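Local coordinates for peptide ABC transporter, peptide-binding protein (Enterococcus faecalis, PDB 3O6P) that probably binds extracellular peptides for import by an ABC transporter, the chain being one excised alpha/beta piece of the longer solute-binding protein, at residues Ser121-Asp124 against Val129-Thr132; Ser18-Ala23 against Leu99-Leu104. All blocks are in the same frame, centred on the assembly; numbering follows the deposited sequence.

In the fold
Both interactions belong to the alpha/beta core of this piece of a family 5 solute-binding protein, and their centres lie about 11 Å apart. Interaction 2 comes first along the chain: the loop S18-A23, just before helix 23-31, packs on strand 99-106. Helix 109-125 then leads to strand 129-136, and interaction 1 joins helix end to strand start. Strands 99-106 and 129-136 are parallel neighbours in the mixed five-stranded sheet, the latter at one edge within this chain, so the contacts meet through this pair, T132 OG1 being hydrogen-bonded to D102 OD1 (2.6 Å). One beta-alpha-beta unit thus carries a sodium site at one end and the packing of the loop on its first strand.

Interaction 1 of 2, residues Ser121-Asp124 against Val129-Thr132; sequences SIQD and VKVT. With NA (sodium ion), chain B.
The flat carboxamide of Q123 points its oxygen at the strand: OE1 accepts from V131 N at 2.8 Å, an almost straight bond (N-H...O 175°) whose donor stands 15° off the carbonyl plane. K130 brushes the same oxygen with aliphatic carbon, CG lying 3.7 Å from Q123 OE1. With CG anti to the backbone N (chi1 179°) and an extended chain beyond it, Q123 spans the gap from helix to strand; this is one of two deposited conformers. Next to this bond the contact is apolar. The I122 branch methyl CG2 sits 3.7 Å from V131 CG2, the two side chains crossing at about a right angle, and 4.1 Å from V129 CG1. The helix end and the strand start are consecutive elements of the beta-alpha-beta unit built from strand 99-106, helix 109-125 and strand 129-136. K130 and T132 make their backbone bonds to strand 99-106, whereas V131 on this outermost strand is served by the helix: Q123 takes its N-H and Q119 NE2 reaches its carbonyl. Where the chain turns between the segments, a sodium ion is held by Q123 O at 2.3 Å, V129 O at 2.7 Å, L126 O and three waters. One of these waters also donates to D124 O. Six oxygen ligands, three of them backbone carbonyls, suit a hard monovalent cation, and its charge would be expected to offset the negative end of the helix dipole while tying helix end to strand start.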
ATOM      1  N   SER A 121       0.041 -10.196  12.985  1.00 13.32           N
ATOM      2  CA  SER A 121       1.395  -9.658  12.819  1.00 12.76           C
ATOM      3  C   SER A 121       1.541  -8.256  13.421  1.00 12.07           C
ATOM      4  O   SER A 121       2.480  -7.981  14.187  1.00 13.26           O
ATOM      5  CB  SER A 121       1.759  -9.607  11.329  1.00 13.09           C
ATOM      6  OG  SER A 121       1.850 -10.916  10.758  1.00 14.23           O
ATOM      7  N   ILE A 122       0.615  -7.361  13.090  1.00 12.02           N
ATOM      8  CA  ILE A 122       0.676  -5.998  13.606  1.00 12.51           C
ATOM      9  C   ILE A 122       0.497  -5.981  15.127  1.00 13.54           C
ATOM     10  O   ILE A 122       1.296  -5.365  15.865  1.00 13.99           O
ATOM     11  CB  ILE A 122      -0.401  -5.116  12.940  1.00 11.79           C
ATOM     12  CG1 ILE A 122      -0.188  -5.033  11.429  1.00 12.35           C
ATOM     13  CG2 ILE A 122      -0.438  -3.743  13.592  1.00 14.09           C
ATOM     14  CD1 ILE A 122      -1.397  -4.481  10.654  1.00 14.18           C
ATOM     15  N   GLN A 123      -0.551  -6.658  15.590  0.50 14.46           N
ATOM     16  CA  GLN A 123      -0.894  -6.702  17.004  0.50 15.15           C
ATOM     17  C   GLN A 123       0.266  -7.255  17.830  0.50 14.97           C
ATOM     18  O   GLN A 123       0.653  -6.683  18.863  0.50 15.03           O
ATOM     19  CB  GLN A 123      -2.162  -7.545  17.185  0.50 15.58           C
ATOM     20  CG  GLN A 123      -2.602  -7.693  18.602  0.50 18.14           C
ATOM     21  CD  GLN A 123      -4.080  -8.023  18.674  0.50 18.34           C
ATOM     22  OE1 GLN A 123      -4.934  -7.160  18.463  0.50 15.64           O
ATOM     23  NE2 GLN A 123      -4.388  -9.273  18.978  0.50 22.05           N
ATOM     24  N   ASP A 124       0.863  -8.333  17.348  1.00 15.39           N
ATOM     25  CA  ASP A 124       1.932  -8.979  18.067  1.00 15.49           C
ATOM     26  C   ASP A 124       3.206  -8.105  18.147  1.00 15.03           C
ATOM     27  O   ASP A 124       3.842  -8.005  19.205  1.00 16.24           O
ATOM     28  CB  ASP A 124       2.226 -10.341  17.416  1.00 16.14           C
ATOM     29  CG  ASP A 124       3.201 -11.123  18.214  1.00 20.39           C
ATOM     30  OD1 ASP A 124       2.804 -11.648  19.268  1.00 23.80           O
ATOM     31  OD2 ASP A 124       4.379 -11.154  17.823  1.00 23.93           O
ATOM     32  N   VAL A 129      -0.763  -1.675  20.496  1.00 15.69           N
ATOM     33  CA  VAL A 129      -1.661  -1.682  19.321  1.00 15.80           C
ATOM     34  C   VAL A 129      -2.578  -2.911  19.356  1.00 15.92           C
ATOM     35  O   VAL A 129      -2.100  -4.051  19.510  1.00 17.40           O
ATOM     36  CB  VAL A 129      -0.885  -1.644  18.006  1.00 15.58           C
ATOM     37  CG1 VAL A 129      -1.854  -1.622  16.796  1.00 15.52           C
ATOM     38  CG2 VAL A 129       0.035  -0.416  17.933  1.00 17.11           C
ATOM     39  N   LYS A 130      -3.876  -2.691  19.217  1.00 16.01           N
ATOM     40  CA  LYS A 130      -4.843  -3.771  19.154  1.00 16.00           C
ATOM     41  C   LYS A 130      -5.473  -3.685  17.790  1.00 15.63           C
ATOM     42  O   LYS A 130      -5.765  -2.580  17.313  1.00 15.58           O
ATOM     43  CB  LYS A 130      -5.916  -3.597  20.225  1.00 17.28           C
ATOM     44  CG  LYS A 130      -7.080  -4.552  20.050  1.00 21.86           C
ATOM     45  CD  LYS A 130      -8.060  -4.499  21.220  1.00 28.31           C
ATOM     46  CE  LYS A 130      -9.244  -5.448  20.982  1.00 31.61           C
ATOM     47  NZ  LYS A 130      -8.831  -6.866  21.129  1.00 35.58           N
ATOM     48  N   VAL A 131      -5.659  -4.832  17.141  1.00 14.50           N
ATOM     49  CA  VAL A 131      -6.215  -4.816  15.771  1.00 13.81           C
ATOM     50  C   VAL A 131      -7.419  -5.723  15.712  1.00 14.62           C
ATOM     51  O   VAL A 131      -7.330  -6.875  16.128  1.00 15.22           O
ATOM     52  CB  VAL A 131      -5.183  -5.340  14.729  1.00 12.86           C
ATOM     53  CG1 VAL A 131      -5.778  -5.295  13.326  1.00 13.19           C
ATOM     54  CG2 VAL A 131      -3.879  -4.541  14.776  1.00 14.68           C
ATOM     55  N   THR A 132      -8.525  -5.212  15.168  1.00 14.46           N
ATOM     56  CA  THR A 132      -9.725  -6.016  14.913  1.00 15.85           C
ATOM     57  C   THR A 132      -9.901  -6.177  13.413  1.00 15.81           C
ATOM     58  O   THR A 132      -9.238  -5.502  12.625  1.00 15.04           O
ATOM     59  CB  THR A 132     -10.971  -5.327  15.515  1.00 15.87           C
ATOM     60  OG1 THR A 132     -11.129  -4.041  14.910  1.00 17.67           O
ATOM     61  CG2 THR A 132     -10.781  -5.136  17.029  1.00 17.53           C
TER
HETATM   62 NA    NA B 601       0.033  -5.264  20.543  1.00 20.92          NA
HETATM   63  O   HOH W   1       2.165  -6.390  21.381  1.00 25.49           O
HETATM   64  O   HOH W   2      -0.446  -4.413  22.725  1.00 20.69           O
HETATM   65  O   HOH W   3      -1.101  -7.283  21.542  1.00 31.13           O

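Interaction 2 of 2, residues Ser18-Ala23 against Leu99-Leu104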
ATOM      1  N   SER A  18      -5.612  12.001  12.283  1.00 17.10           N
ATOM      2  CA  SER A  18      -5.549  10.550  12.120  1.00 16.06           C
ATOM      3  C   SER A  18      -4.127  10.047  12.424  1.00 14.70           C
ATOM      4  O   SER A  18      -3.142  10.625  11.902  1.00 15.26           O
ATOM      5  CB  SER A  18      -5.897  10.112  10.706  1.00 16.00           C
ATOM      6  OG  SER A  18      -5.721   8.703  10.637  1.00 16.28           O
ATOM      7  N   PRO A  19      -4.007   8.957  13.210  0.50 14.62           N
ATOM      8  CA  PRO A  19      -2.670   8.421  13.444  0.50 14.02           C
ATOM      9  C   PRO A  19      -2.008   7.995  12.140  0.50 13.24           C
ATOM     10  O   PRO A  19      -0.794   8.045  12.022  0.50 13.53           O
ATOM     11  CB  PRO A  19      -2.927   7.177  14.317  0.50 14.16           C
ATOM     12  CG  PRO A  19      -4.345   6.805  14.053  0.50 14.06           C
ATOM     13  CD  PRO A  19      -5.061   8.092  13.774  0.50 14.45           C
ATOM     14  N   PHE A  20      -2.816   7.597  11.161  1.00 12.97           N
ATOM     15  CA  PHE A  20      -2.280   7.094   9.893  1.00 12.22           C
ATOM     16  C   PHE A  20      -1.667   8.159   9.003  1.00 12.49           C
ATOM     17  O   PHE A  20      -1.014   7.814   8.021  1.00 13.41           O
ATOM     18  CB  PHE A  20      -3.338   6.280   9.148  1.00 12.76           C
ATOM     19  CG  PHE A  20      -3.899   5.179   9.984  1.00 14.33           C
ATOM     20  CD1 PHE A  20      -3.072   4.134  10.411  1.00 14.69           C
ATOM     21  CD2 PHE A  20      -5.226   5.215  10.411  1.00 15.38           C
ATOM     22  CE1 PHE A  20      -3.589   3.093  11.226  1.00 16.23           C
ATOM     23  CE2 PHE A  20      -5.766   4.186  11.200  1.00 15.91           C
ATOM     24  CZ  PHE A  20      -4.944   3.141  11.636  1.00 17.11           C
ATOM     25  N   ARG A  21      -1.840   9.435   9.348  0.50 12.58           N
ATOM     26  CA  ARG A  21      -1.107  10.500   8.639  0.50 13.04           C
ATOM     27  C   ARG A  21       0.356  10.567   9.067  0.50 12.45           C
ATOM     28  O   ARG A  21       1.145  11.335   8.508  0.50 12.53           O
ATOM     29  CB  ARG A  21      -1.783  11.862   8.806  0.50 13.83           C
ATOM     30  CG  ARG A  21      -3.024  12.005   7.927  0.50 15.75           C
ATOM     31  CD  ARG A  21      -3.819  13.228   8.298  0.50 21.44           C
ATOM     32  NE  ARG A  21      -3.329  14.417   7.627  0.50 25.80           N
ATOM     33  CZ  ARG A  21      -4.002  15.092   6.699  0.50 26.61           C
ATOM     34  NH1 ARG A  21      -5.209  14.694   6.321  0.50 27.55           N
ATOM     35  NH2 ARG A  21      -3.466  16.174   6.158  0.50 27.06           N
ATOM     36  N   ASN A  22       0.724   9.772  10.068  1.00 12.05           N
ATOM     37  CA  ASN A  22       2.102   9.724  10.494  1.00 12.15           C
ATOM     38  C   ASN A  22       2.876   8.649   9.715  1.00 11.64           C
ATOM     39  O   ASN A  22       2.546   7.462   9.787  1.00 11.70           O
ATOM     40  CB  ASN A  22       2.170   9.448  12.003  1.00 11.94           C
ATOM     41  CG  ASN A  22       3.592   9.418  12.503  1.00 13.18           C
ATOM     42  OD1 ASN A  22       4.302   8.411  12.343  1.00 14.77           O
ATOM     43  ND2 ASN A  22       4.038  10.527  13.098  1.00 14.06           N
ATOM     44  N   ALA A  23       3.888   9.068   8.965  1.00 11.32           N
ATOM     45  CA  ALA A  23       4.634   8.138   8.099  1.00 11.11           C
ATOM     46  C   ALA A  23       5.341   7.059   8.887  1.00 10.70           C
ATOM     47  O   ALA A  23       5.414   5.919   8.435  1.00 11.60           O
ATOM     48  CB  ALA A  23       5.629   8.918   7.213  1.00 13.36           C
ATOM     49  N   LEU A  99      -3.131   2.379  20.215  1.00 16.02           N
ATOM     50  CA  LEU A  99      -3.885   2.465  18.978  1.00 14.83           C
ATOM     51  C   LEU A  99      -4.809   1.252  18.893  1.00 15.58           C
ATOM     52  O   LEU A  99      -4.362   0.141  19.154  1.00 16.48           O
ATOM     53  CB  LEU A  99      -2.908   2.455  17.787  1.00 14.93           C
ATOM     54  CG  LEU A  99      -3.532   2.433  16.391  1.00 15.56           C
ATOM     55  CD1 LEU A  99      -4.418   3.672  16.192  1.00 18.41           C
ATOM     56  CD2 LEU A  99      -2.446   2.325  15.318  1.00 17.86           C
ATOM     57  N   THR A 100      -6.079   1.466  18.538  1.00 15.57           N
ATOM     58  CA  THR A 100      -6.995   0.371  18.239  1.00 16.53           C
ATOM     59  C   THR A 100      -7.448   0.620  16.818  1.00 16.43           C
ATOM     60  O   THR A 100      -7.917   1.715  16.471  1.00 17.28           O
ATOM     61  CB  THR A 100      -8.201   0.299  19.211  1.00 17.93           C
ATOM     62  OG1 THR A 100      -7.717  -0.016  20.517  1.00 19.94           O
ATOM     63  CG2 THR A 100      -9.177  -0.799  18.791  1.00 20.51           C
HETATM   64  N   MSE A 101      -7.194  -0.361  15.962  1.00 15.36           N
HETATM   65  CA  MSE A 101      -7.489  -0.188  14.537  1.00 15.13           C
HETATM   66  C   MSE A 101      -8.209  -1.386  13.977  1.00 15.03           C
HETATM   67  O   MSE A 101      -7.883  -2.521  14.308  1.00 14.92           O
HETATM   68  CB  MSE A 101      -6.210   0.068  13.746  1.00 15.37           C
HETATM   69  CG  MSE A 101      -5.182  -1.045  13.837  1.00 15.00           C
HETATM   70 SE   MSE A 101      -3.593  -0.666  12.745  0.75 14.21          SE
HETATM   71  CE  MSE A 101      -4.410  -0.875  11.018  1.00 16.11           C
ATOM     72  N   ASP A 102      -9.175  -1.126  13.104  1.00 14.90           N
ATOM     73  CA  ASP A 102      -9.923  -2.181  12.455  1.00 15.22           C
ATOM     74  C   ASP A 102      -9.431  -2.342  11.020  1.00 14.69           C
ATOM     75  O   ASP A 102      -9.178  -1.352  10.344  1.00 17.12           O
ATOM     76  CB  ASP A 102     -11.416  -1.817  12.444  1.00 16.52           C
ATOM     77  CG  ASP A 102     -12.278  -2.932  11.908  1.00 18.90           C
ATOM     78  OD1 ASP A 102     -12.360  -3.990  12.564  1.00 22.18           O
ATOM     79  OD2 ASP A 102     -12.904  -2.736  10.842  1.00 22.41           O
ATOM     80  N   ILE A 103      -9.323  -3.577  10.539  1.00 14.04           N
ATOM     81  CA  ILE A 103      -9.018  -3.795   9.125  1.00 13.45           C
ATOM     82  C   ILE A 103     -10.272  -4.338   8.429  1.00 13.70           C
ATOM     83  O   ILE A 103     -10.726  -5.447   8.722  1.00 14.35           O
ATOM     84  CB  ILE A 103      -7.858  -4.804   8.892  1.00 14.49           C
ATOM     85  CG1 ILE A 103      -6.640  -4.456   9.737  1.00 14.89           C
ATOM     86  CG2 ILE A 103      -7.490  -4.868   7.374  1.00 13.81           C
ATOM     87  CD1 ILE A 103      -5.559  -5.533   9.684  1.00 15.55           C
ATOM     88  N   LEU A 104     -10.815  -3.545   7.516  1.00 12.69           N
ATOM     89  CA  LEU A 104     -11.939  -3.948   6.697  1.00 13.27           C
ATOM     90  C   LEU A 104     -11.402  -4.844   5.577  1.00 13.42           C
ATOM     91  O   LEU A 104     -10.354  -4.555   5.003  1.00 12.99           O
ATOM     92  CB  LEU A 104     -12.572  -2.686   6.124  1.00 13.66           C
ATOM     93  CG  LEU A 104     -13.796  -2.785   5.230  1.00 14.88           C
ATOM     94  CD1 LEU A 104     -14.992  -3.339   6.025  1.00 17.03           C
ATOM     95  CD2 LEU A 104     -14.084  -1.375   4.667  1.00 17.34           C
TER
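P19 and F20 lie in a short 3-10 turn beside residues 99-104 of strand 99-106 with no hydrogen bond across, and the closest CA atoms, those of P19 and L99, are 8.2 Å apart. Side chains bridge this gap. The proline ring, given in one of two deposited conformers, puts CG against the L99 methyl CD1 at 3.8 Å, and the same P19 CG lies over one face of the F20 ring, 4.0 Å above its plane and offset toward the rim. F20 reaches farther. Its CG is anti to the carbonyl carbon (chi1 -55°), which swings the ring out toward the strand, where CZ meets M101 CB at 3.9 Å with that carbon at the ring edge and in plane. The selenomethionine M101 follows this edge: SE stands 5.3 Å from the centroid of the F20 ring, 82° off the normal, an edge-on Met-aromatic contact, while the bend at chi3 lifts the M101 methyl CE out of the ring plane, on the side away from P19, 4.1 Å from F20 CE1. The second L99 methyl, CD2, comes obliquely to the ring. In the fold, this joins the loop after strand 5-11 to an inner strand of the mixed sheet, with helix 23-31 closing in through L25 and I29 on F20, and helix 80-94 through L94 on P19 and W87 on L99. Within the loop an ST turn, S18 OG accepting from F20 N at 3.2 Å, adds to the backbone bonds R21 N to S18 O and N22 N to P19 O; S18 OG also bonds N12 O. N22 then serves as N-cap of helix 23-31, its OD1 taking the backbone N-H of L25, while ND2 bonds E93 OE1 on helix 80-94.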